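Local coordinates for lipoprotein (PDB 2F4I), which is of unknown function but is predicted to be a periplasmic lipoprotein of the DUF2291 family, built on an OB fold, at residues E38-D43 / Y73-G78; S106-G111 / P183-P188. All coordinates share one frame; numbering follows the deposited sequence.

Both contacts belong to the mixed sheet of this OB-fold protein. Contact 1 closes first along the chain, and contact 2 opens only after it, so the two are in series. In contact 1 the outermost strand 42-43 pairs in parallel with strand 72-81. In contact 2 the end of strand 103-106 and the loop after it meet strand 184-193, also in parallel. Strand 165-174 lies between strands 72-81 and 184-193 and joins the two sites. Their centres are about 15 Å apart, and their nearest atoms stay about 6 Å apart without touching. Together they tie an early chain segment and the C-terminal strand into the same sheet.

Contact 1 of 2, residues E38-D43 / Y73-G78; sequences EGLGYD and YYIIQG
Tyr42 and Asp43 form a short parallel pairing with Ile76 and Gln77, and the two segments run 70° apart where they touch. Tyr42 is bonded at both ends: its N donates to Ile75 O at 3.0 Å, and its O accepts from Gln77 N at 2.9 Å. Ile76 CA adds a CA-H...O contact to Tyr42 O. Gly41 crosses close to Ile75 O, with a CA-H...O contact from its CA. A CB on Gly41 would come tight against Ile76 C and Gln77 CB, and would also collide with the carbonyl O of Leu40, so glycine suits this position.

Gln77 turns its amide back over the incoming chain. Its CG sits between the backbone N and the carbonyl carbon (chi1 71°), and the side chain extends from there to Gly41. NE2 gives Gly41 O a weak, bent hydrogen bond of 3.0 Å. Replacing Gln77 with an alanine would probably leave Gly41 O without this donor and uncover the carbonyls of Leu40 and Gly41. The side chains of Leu40 and Ile75 cross at about a right angle, with Leu40 CG and CD2 both 3.8 Å from Ile75 CD1. The Tyr42 ring has Ile75 O at its edge and meets Phe62 edge-to-face.

Asp43 OD2 caps Glu46 N at the start of helix 44-53. Backbone bonds thus fix the register, while apolar contact and a weak amide bond secure the approach to it.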
loop_
_atom_site.group_PDB
_atom_site.type_symbol
_atom_site.label_atom_id
_atom_site.label_comp_id
_atom_site.label_asym_id
_atom_site.label_seq_id
_atom_site.Cartn_x
_atom_site.Cartn_y
_atom_site.Cartn_z
ATOM N N GLU A 38 5.950 1.445 14.627
ATOM C CA GLU A 38 5.260 1.104 15.842
ATOM C C GLU A 38 4.375 -0.119 15.637
ATOM O O GLU A 38 3.918 -0.745 16.607
ATOM C CB GLU A 38 4.427 2.297 16.264
ATOM C CG GLU A 38 3.978 2.276 17.683
ATOM C CD GLU A 38 3.337 3.582 18.094
ATOM O OE1 GLU A 38 3.219 4.490 17.226
ATOM O OE2 GLU A 38 2.952 3.689 19.280
ATOM N N GLY A 39 4.138 -0.445 14.366
ATOM C CA GLY A 39 3.279 -1.564 13.988
ATOM C C GLY A 39 2.071 -1.048 13.237
ATOM O O GLY A 39 1.183 -0.396 13.806
ATOM N N LEU A 40 2.038 -1.321 11.939
ATOM C CA LEU A 40 0.923 -0.925 11.123
ATOM C C LEU A 40 0.642 -1.965 10.030
ATOM O O LEU A 40 1.546 -2.324 9.303
ATOM C CB LEU A 40 1.238 0.412 10.487
ATOM C CG LEU A 40 0.069 1.087 9.828
ATOM C CD1 LEU A 40 -1.066 1.408 10.827
ATOM C CD2 LEU A 40 0.674 2.344 9.225
ATOM N N GLY A 41 -0.603 -2.428 9.891
ATOM C CA GLY A 41 -0.995 -3.323 8.819
ATOM C C GLY A 41 -1.442 -4.664 9.351
ATOM O O GLY A 41 -0.865 -5.166 10.318
ATOM N N TYR A 42 -2.444 -5.243 8.713
ATOM C CA TYR A 42 -2.890 -6.590 9.048
ATOM C C TYR A 42 -2.017 -7.632 8.314
ATOM O O TYR A 42 -1.439 -7.371 7.254
ATOM C CB TYR A 42 -4.360 -6.773 8.680
ATOM C CG TYR A 42 -5.322 -6.099 9.585
ATOM C CD1 TYR A 42 -5.749 -6.721 10.762
ATOM C CD2 TYR A 42 -5.853 -4.827 9.264
ATOM C CE1 TYR A 42 -6.656 -6.098 11.636
ATOM C CE2 TYR A 42 -6.788 -4.183 10.137
ATOM C CZ TYR A 42 -7.184 -4.825 11.310
ATOM O OH TYR A 42 -8.097 -4.227 12.164
ATOM N N ASP A 43 -1.926 -8.810 8.897
ATOM C CA ASP A 43 -1.221 -9.903 8.295
ATOM C C ASP A 43 -1.731 -10.166 6.861
ATOM O O ASP A 43 -2.915 -10.478 6.659
ATOM C CB ASP A 43 -1.410 -11.132 9.152
ATOM C CG ASP A 43 -0.698 -12.302 8.604
ATOM O OD1 ASP A 43 0.527 -12.334 8.748
ATOM O OD2 ASP A 43 -1.340 -13.177 8.013
ATOM N N TYR A 73 -10.547 0.465 2.026
ATOM C CA TYR A 73 -9.108 0.750 2.053
ATOM C C TYR A 73 -8.369 -0.162 3.030
ATOM O O TYR A 73 -8.632 -0.132 4.231
ATOM C CB TYR A 73 -8.824 2.224 2.425
ATOM C CG TYR A 73 -9.437 3.185 1.473
ATOM C CD1 TYR A 73 -8.754 3.556 0.330
ATOM C CD2 TYR A 73 -10.725 3.699 1.687
ATOM C CE1 TYR A 73 -9.343 4.389 -0.615
ATOM C CE2 TYR A 73 -11.312 4.571 0.763
ATOM C CZ TYR A 73 -10.620 4.906 -0.392
ATOM O OH TYR A 73 -11.167 5.725 -1.357
ATOM N N TYR A 74 -7.435 -0.949 2.480
ATOM C CA TYR A 74 -6.724 -1.990 3.209
ATOM C C TYR A 74 -5.284 -1.582 3.431
ATOM O O TYR A 74 -4.674 -0.934 2.571
ATOM C CB TYR A 74 -6.706 -3.269 2.392
ATOM C CG TYR A 74 -8.005 -4.016 2.350
ATOM C CD1 TYR A 74 -9.016 -3.656 1.456
ATOM C CD2 TYR A 74 -8.209 -5.103 3.178
ATOM C CE1 TYR A 74 -10.180 -4.365 1.415
ATOM C CE2 TYR A 74 -9.361 -5.809 3.149
ATOM C CZ TYR A 74 -10.356 -5.451 2.261
ATOM O OH TYR A 74 -11.523 -6.179 2.237
ATOM N N ILE A 75 -4.741 -1.983 4.579
ATOM C CA ILE A 75 -3.314 -1.915 4.783
ATOM C C ILE A 75 -2.829 -3.256 5.321
ATOM O O ILE A 75 -3.386 -3.784 6.300
ATOM C CB ILE A 75 -2.909 -0.663 5.585
ATOM C CG1 ILE A 75 -1.436 -0.707 5.957
ATOM C CG2 ILE A 75 -3.756 -0.430 6.770
ATOM C CD1 ILE A 75 -0.933 0.708 6.214
ATOM N N ILE A 76 -1.878 -3.847 4.587
ATOM C CA ILE A 76 -1.328 -5.160 4.890
ATOM C C ILE A 76 0.182 -5.097 5.091
ATOM O O ILE A 76 0.859 -4.179 4.633
ATOM C CB ILE A 76 -1.719 -6.266 3.837
ATOM C CG1 ILE A 76 -1.284 -5.876 2.434
ATOM C CG2 ILE A 76 -3.195 -6.554 3.943
ATOM C CD1 ILE A 76 -1.225 -7.036 1.404
ATOM N N GLN A 77 0.682 -6.037 5.881
ATOM C CA GLN A 77 2.100 -6.184 6.033
ATOM C C GLN A 77 2.450 -7.663 5.958
ATOM O O GLN A 77 1.639 -8.545 6.260
ATOM C CB GLN A 77 2.597 -5.471 7.291
ATOM C CG GLN A 77 2.251 -6.062 8.632
ATOM C CD GLN A 77 2.821 -5.233 9.809
ATOM O OE1 GLN A 77 3.899 -4.587 9.700
ATOM N NE2 GLN A 77 2.100 -5.269 10.969
ATOM N N GLY A 78 3.655 -7.938 5.514
ATOM C CA GLY A 78 4.105 -9.317 5.441
ATOM C C GLY A 78 5.474 -9.468 4.831
ATOM O O GLY A 78 6.224 -8.521 4.709
#

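Contact 2 of 2, residues S106-G111 / P183-P188; sequences SNHIFG and PIEAIP
Two hydrogen bonds join Ser106 to strand 184-193. Ser106 N donates to Ala186 O at 3.3 Å, nearly in line with the carbonyl bond. Ser106 OG donates to Glu185 OE2 at 2.9 Å, on the anti side of the carboxylate and 22° out of its plane. The Glu185 chain is extended, with CG anti to the backbone N (chi1 -177°), and this carries the carboxylate to the serine. Ser106 OG also accepts a weak bond from His108 N, so the hydroxyl links the turn to the strand.

The same OE2 lies at the edge of the His108 ring, 3.1 Å from CD2. Ring and carboxylate planes are 70° apart. The neighbouring NE2 makes its hydrogen bond to Asp88 OD2, not to Glu185.

Apolar contact is made by Ile187. Its CG2 presses on Ile109 CD1 at 3.3 Å, a tight approach. Carbon also packs on backbone oxygens: Ile187 CD1 lies 3.4 Å from both Ser106 O and His108 O, and Pro188 CD touches Ser106 O.

His108 centres an inverse gamma turn in the loop that leads from strand 103-106 to helix 113-118. Ile114 of that helix touches both Ile109 and Ile187, and Ile187 also packs on Val171 of strand 165-174.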
loop_
_atom_site.group_PDB
_atom_site.type_symbol
_atom_site.label_atom_id
_atom_site.label_comp_id
_atom_site.label_asym_id
_atom_site.label_seq_id
_atom_site.Cartn_x
_atom_site.Cartn_y
_atom_site.Cartn_z
ATOM N N SER A 106 3.621 -1.845 -6.907
ATOM C CA SER A 106 3.973 -0.924 -8.010
ATOM C C SER A 106 4.127 0.555 -7.645
ATOM O O SER A 106 3.718 0.982 -6.553
ATOM C CB SER A 106 2.897 -0.990 -9.100
ATOM O OG SER A 106 1.664 -0.416 -8.716
ATOM N N ASN A 107 4.680 1.313 -8.594
ATOM C CA ASN A 107 4.844 2.775 -8.474
ATOM C C ASN A 107 3.675 3.555 -9.097
ATOM O O ASN A 107 3.765 4.771 -9.299
ATOM C CB ASN A 107 6.188 3.252 -9.065
ATOM C CG ASN A 107 6.305 2.958 -10.526
ATOM O OD1 ASN A 107 5.327 2.573 -11.138
ATOM N ND2 ASN A 107 7.502 3.135 -11.102
ATOM N N HIS A 108 2.585 2.860 -9.416
ATOM C CA HIS A 108 1.398 3.516 -9.985
ATOM C C HIS A 108 0.567 4.078 -8.851
ATOM O O HIS A 108 -0.412 3.475 -8.439
ATOM C CB HIS A 108 0.550 2.551 -10.826
ATOM C CG HIS A 108 1.329 1.805 -11.875
ATOM N ND1 HIS A 108 1.949 2.432 -12.935
ATOM C CD2 HIS A 108 1.581 0.479 -12.028
ATOM C CE1 HIS A 108 2.552 1.531 -13.691
ATOM N NE2 HIS A 108 2.339 0.338 -13.167
ATOM N N ILE A 109 0.982 5.228 -8.327
ATOM C CA ILE A 109 0.369 5.856 -7.131
ATOM C C ILE A 109 -0.420 7.112 -7.531
ATOM O O ILE A 109 0.155 8.086 -7.995
ATOM C CB ILE A 109 1.450 6.230 -6.056
ATOM C CG1 ILE A 109 2.474 5.109 -5.934
ATOM C CG2 ILE A 109 0.798 6.498 -4.707
ATOM C CD1 ILE A 109 3.419 5.237 -4.824
ATOM N N PHE A 110 -1.738 7.043 -7.392
ATOM C CA PHE A 110 -2.646 8.106 -7.780
ATOM C C PHE A 110 -3.637 8.289 -6.633
ATOM O O PHE A 110 -3.981 7.341 -5.992
ATOM C CB PHE A 110 -3.516 7.739 -9.019
ATOM C CG PHE A 110 -2.770 7.152 -10.216
ATOM C CD1 PHE A 110 -2.215 7.980 -11.184
ATOM C CD2 PHE A 110 -2.745 5.773 -10.433
ATOM C CE1 PHE A 110 -1.577 7.463 -12.318
ATOM C CE2 PHE A 110 -2.085 5.231 -11.560
ATOM C CZ PHE A 110 -1.507 6.087 -12.506
ATOM N N GLY A 111 -4.138 9.496 -6.409
ATOM C CA GLY A 111 -5.284 9.672 -5.527
ATOM C C GLY A 111 -5.068 9.431 -4.030
ATOM O O GLY A 111 -3.963 9.596 -3.472
ATOM N N PRO A 183 -2.981 -10.690 -9.849
ATOM C CA PRO A 183 -2.392 -10.085 -8.659
ATOM C C PRO A 183 -3.117 -8.829 -8.172
ATOM O O PRO A 183 -3.581 -8.046 -8.975
ATOM C CB PRO A 183 -0.963 -9.720 -9.095
ATOM C CG PRO A 183 -0.710 -10.369 -10.394
ATOM C CD PRO A 183 -2.059 -10.713 -11.000
ATOM N N ILE A 184 -3.215 -8.649 -6.854
ATOM C CA ILE A 184 -3.729 -7.412 -6.295
ATOM C C ILE A 184 -2.621 -6.368 -6.393
ATOM O O ILE A 184 -1.501 -6.598 -5.901
ATOM C CB ILE A 184 -4.182 -7.612 -4.827
ATOM C CG1 ILE A 184 -5.346 -8.614 -4.785
ATOM C CG2 ILE A 184 -4.583 -6.261 -4.172
ATOM C CD1 ILE A 184 -5.729 -9.084 -3.428
ATOM N N GLU A 185 -2.937 -5.240 -7.043
ATOM C CA GLU A 185 -2.035 -4.116 -7.157
ATOM C C GLU A 185 -2.103 -3.341 -5.848
ATOM O O GLU A 185 -3.155 -3.011 -5.388
ATOM C CB GLU A 185 -2.428 -3.246 -8.356
ATOM C CG GLU A 185 -1.491 -2.079 -8.580
ATOM C CD GLU A 185 -1.562 -1.499 -9.999
ATOM O OE1 GLU A 185 -2.381 -1.970 -10.819
ATOM O OE2 GLU A 185 -0.772 -0.579 -10.295
ATOM N N ALA A 186 -0.959 -3.101 -5.237
ATOM C CA ALA A 186 -0.885 -2.516 -3.937
ATOM C C ALA A 186 0.244 -1.502 -3.968
ATOM O O ALA A 186 1.204 -1.673 -4.719
ATOM C CB ALA A 186 -0.629 -3.636 -2.888
ATOM N N ILE A 187 0.098 -0.429 -3.203
ATOM C CA ILE A 187 1.140 0.599 -3.119
ATOM C C ILE A 187 1.961 0.328 -1.891
ATOM O O ILE A 187 1.452 0.367 -0.798
ATOM C CB ILE A 187 0.611 2.017 -3.125
ATOM C CG1 ILE A 187 -0.157 2.252 -4.434
ATOM C CG2 ILE A 187 1.786 3.004 -2.960
ATOM C CD1 ILE A 187 0.541 1.744 -5.694
ATOM N N PRO A 188 3.240 0.029 -2.085
ATOM C CA PRO A 188 4.128 -0.186 -0.940
ATOM C C PRO A 188 4.590 1.081 -0.222
ATOM O O PRO A 188 5.009 2.037 -0.857
ATOM C CB PRO A 188 5.319 -0.959 -1.522
ATOM C CG PRO A 188 5.250 -0.748 -3.020
ATOM C CD PRO A 188 3.925 -0.156 -3.380
#